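Local structure of uracil-DNA glycosylase (Nitratifractor salsuginis, 5X3G) at residues 64-69 against 158-163. The protein is a member of the uracil-DNA glycosylase family, single-domain proteins built around a four-stranded parallel beta-sheet with helices packed against it. Residues are numbered along the deposited sequence; the frame is centred on the assembly and turned at random.
Sequences STLRPN and NFERSG
A Schellman motif closes helix 152-161, and against this helix end T65 and L66 pack, from the loop that leads into strand 73-77. The evidence for the motif is the positive phi of G163 (78°) together with the bonds from G163 N to E160 O (2.9 Å) and from V164 N to F159 O. The chain then enters strand 164-168, neighbour of 73-77 in the parallel sheet, and G163 is already tied to R72 and Y73 by backbone hydrogen bonds. L66 reaches the turn with one methyl: its CG lies anti to the carbonyl carbon (chi1 -72°), and CD2 comes to 3.3 Å from E160 O, the oxygen that accepts from G163 N, and to 4.0 Å from G163 CA. The carbonyl oxygen of L66 accepts a hydrogen bond from W27 NE1. Beyond CG the E160 chain is extended (chi2 179°), which carries its carboxylate to the T65 side chain; the two side chains cross at about a right angle, with T65 OG1 3.6 Å from E160 OE1. That oxygen has a salt bridge to R156, one turn back on the helix, which probably steadies the charge. The other oxygen works through a bridging water, which accepts from L66 N at 2.7 Å and donates to E160 OE2 at 2.5 Å.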
ATOM      1  N   SER A  64       0.900  10.280   5.053  1.00 28.37           N
ATOM      2  CA  SER A  64       0.128  11.320   5.722  1.00 24.21           C
ATOM      3  C   SER A  64      -0.127  11.040   7.198  1.00 29.82           C
ATOM      4  O   SER A  64      -0.695  11.899   7.882  1.00 34.05           O
ATOM      5  CB  SER A  64      -1.210  11.519   5.004  1.00 26.89           C
ATOM      6  OG  SER A  64      -1.987  10.336   5.029  1.00 23.68           O
ATOM      7  N   THR A  65       0.265   9.874   7.705  1.00 28.72           N
ATOM      8  CA  THR A  65       0.074   9.571   9.118  1.00 35.92           C
ATOM      9  C   THR A  65       1.382   9.104   9.742  1.00 37.33           C
ATOM     10  O   THR A  65       1.829   9.657  10.754  1.00 35.52           O
ATOM     11  CB  THR A  65      -1.010   8.511   9.305  1.00 31.55           C
ATOM     12  OG1 THR A  65      -2.204   8.923   8.631  1.00 27.63           O
ATOM     13  CG2 THR A  65      -1.311   8.320  10.783  1.00 30.44           C
ATOM     14  N   LEU A  66       1.995   8.085   9.144  1.00 31.39           N
ATOM     15  CA  LEU A  66       3.282   7.599   9.621  1.00 31.76           C
ATOM     16  C   LEU A  66       4.339   8.692   9.537  1.00 37.30           C
ATOM     17  O   LEU A  66       4.377   9.476   8.585  1.00 34.13           O
ATOM     18  CB  LEU A  66       3.730   6.388   8.800  1.00 33.79           C
ATOM     19  CG  LEU A  66       3.015   5.049   8.984  1.00 24.64           C
ATOM     20  CD1 LEU A  66       3.478   4.067   7.923  1.00 28.87           C
ATOM     21  CD2 LEU A  66       3.270   4.495  10.374  1.00 28.64           C
ATOM     22  N   ARG A  67       5.184   8.743  10.541  1.00 35.24           N
ATOM     23  CA  ARG A  67       6.431   9.483  10.545  1.00 35.81           C
ATOM     24  C   ARG A  67       7.579   8.528  10.239  1.00 38.79           C
ATOM     25  O   ARG A  67       7.455   7.321  10.472  1.00 29.54           O
ATOM     26  CB  ARG A  67       6.650  10.164  11.900  1.00 38.17           C
ATOM     27  CG  ARG A  67       5.424  10.935  12.363  1.00 40.25           C
ATOM     28  CD  ARG A  67       5.168  12.144  11.473  1.00 44.24           C
ATOM     29  NE  ARG A  67       5.042  13.386  12.229  1.00 56.45           N
ATOM     30  CZ  ARG A  67       3.878  13.899  12.615  1.00 62.58           C
ATOM     31  NH1 ARG A  67       2.747  13.276  12.308  1.00 55.79           N
ATOM     32  NH2 ARG A  67       3.839  15.035  13.296  1.00 64.37           N
ATOM     33  N   PRO A  68       8.696   9.024   9.693  1.00 33.68           N
ATOM     34  CA  PRO A  68       9.743   8.109   9.200  1.00 29.02           C
ATOM     35  C   PRO A  68      10.196   7.050  10.196  1.00 36.73           C
ATOM     36  O   PRO A  68      10.453   5.909   9.789  1.00 33.97           O
ATOM     37  CB  PRO A  68      10.882   9.067   8.834  1.00 37.18           C
ATOM     38  CG  PRO A  68      10.190  10.326   8.457  1.00 35.10           C
ATOM     39  CD  PRO A  68       9.004  10.431   9.375  1.00 32.73           C
ATOM     40  N   ASN A  69      10.290   7.377  11.486  1.00 35.54           N
ATOM     41  CA  ASN A  69      10.782   6.410  12.462  1.00 38.95           C
ATOM     42  C   ASN A  69       9.714   5.428  12.922  1.00 36.16           C
ATOM     43  O   ASN A  69      10.022   4.537  13.718  1.00 33.23           O
ATOM     44  CB  ASN A  69      11.379   7.127  13.676  1.00 41.93           C
ATOM     45  CG  ASN A  69      10.321   7.706  14.596  1.00 43.79           C
ATOM     46  OD1 ASN A  69       9.255   8.128  14.149  1.00 48.29           O
ATOM     47  ND2 ASN A  69      10.611   7.724  15.892  1.00 52.34           N
ATOM     48  N   ASN A 158      -5.157   0.234  10.503  1.00 23.27           N
ATOM     49  CA  ASN A 158      -4.466  -0.813  11.248  1.00 23.66           C
ATOM     50  C   ASN A 158      -3.143  -1.190  10.593  1.00 27.30           C
ATOM     51  O   ASN A 158      -2.183  -1.522  11.297  1.00 24.20           O
ATOM     52  CB  ASN A 158      -5.358  -2.046  11.389  1.00 19.72           C
ATOM     53  CG  ASN A 158      -6.491  -1.839  12.373  1.00 31.81           C
ATOM     54  OD1 ASN A 158      -6.504  -0.869  13.137  1.00 30.32           O
ATOM     55  ND2 ASN A 158      -7.444  -2.762  12.373  1.00 28.92           N
ATOM     56  N   PHE A 159      -3.078  -1.173   9.258  1.00 26.08           N
ATOM     57  CA  PHE A 159      -1.784  -1.271   8.588  1.00 23.21           C
ATOM     58  C   PHE A 159      -0.826  -0.220   9.123  1.00 27.69           C
ATOM     59  O   PHE A 159       0.328  -0.517   9.454  1.00 22.05           O
ATOM     60  CB  PHE A 159      -1.940  -1.100   7.077  1.00 24.83           C
ATOM     61  CG  PHE A 159      -2.198  -2.376   6.334  1.00 23.79           C
ATOM     62  CD1 PHE A 159      -1.245  -3.380   6.297  1.00 18.20           C
ATOM     63  CD2 PHE A 159      -3.380  -2.552   5.635  1.00 19.66           C
ATOM     64  CE1 PHE A 159      -1.480  -4.548   5.599  1.00 26.57           C
ATOM     65  CE2 PHE A 159      -3.619  -3.714   4.935  1.00 20.09           C
ATOM     66  CZ  PHE A 159      -2.666  -4.716   4.915  1.00 22.88           C
ATOM     67  N   GLU A 160      -1.295   1.029   9.214  1.00 23.53           N
ATOM     68  CA  GLU A 160      -0.411   2.097   9.668  1.00 29.54           C
ATOM     69  C   GLU A 160      -0.055   1.956  11.146  1.00 25.81           C
ATOM     70  O   GLU A 160       1.072   2.277  11.540  1.00 31.38           O
ATOM     71  CB  GLU A 160      -1.048   3.455   9.380  1.00 27.42           C
ATOM     72  CG  GLU A 160      -1.146   3.742   7.888  1.00 29.60           C
ATOM     73  CD  GLU A 160      -1.801   5.068   7.573  1.00 35.71           C
ATOM     74  OE1 GLU A 160      -2.818   5.394   8.219  1.00 36.23           O
ATOM     75  OE2 GLU A 160      -1.299   5.779   6.676  1.00 31.73           O
ATOM     76  N   ARG A 161      -0.987   1.469  11.972  1.00 23.42           N
ATOM     77  CA  ARG A 161      -0.670   1.202  13.373  1.00 30.43           C
ATOM     78  C   ARG A 161       0.462   0.197  13.502  1.00 31.19           C
ATOM     79  O   ARG A 161       1.281   0.297  14.424  1.00 25.09           O
ATOM     80  CB  ARG A 161      -1.903   0.687  14.117  1.00 33.78           C
ATOM     81  CG  ARG A 161      -2.946   1.735  14.461  1.00 37.63           C
ATOM     82  CD  ARG A 161      -4.011   1.127  15.359  1.00 46.39           C
ATOM     83  NE  ARG A 161      -4.917   2.121  15.925  1.00 49.98           N
ATOM     84  CZ  ARG A 161      -6.035   2.532  15.338  1.00 58.88           C
ATOM     85  NH1 ARG A 161      -6.382   2.038  14.158  1.00 43.02           N
ATOM     86  NH2 ARG A 161      -6.804   3.436  15.929  1.00 43.06           N
ATOM     87  N   SER A 162       0.522  -0.773  12.594  1.00 26.83           N
ATOM     88  CA  SER A 162       1.582  -1.767  12.576  1.00 23.62           C
ATOM     89  C   SER A 162       2.836  -1.276  11.865  1.00 26.34           C
ATOM     90  O   SER A 162       3.768  -2.061  11.672  1.00 28.11           O
ATOM     91  CB  SER A 162       1.074  -3.055  11.924  1.00 25.21           C
ATOM     92  OG  SER A 162       0.016  -3.616  12.689  1.00 31.69           O
ATOM     93  N   GLY A 163       2.882  -0.002  11.480  1.00 26.03           N
ATOM     94  CA  GLY A 163       4.088   0.566  10.906  1.00 24.61           C
ATOM     95  C   GLY A 163       4.322   0.216   9.457  1.00 23.88           C
ATOM     96  O   GLY A 163       5.474   0.173   9.011  1.00 21.62           O
TER
HETATM   97  O   HOH W   1       0.803   7.167   6.846  1.00 19.81           O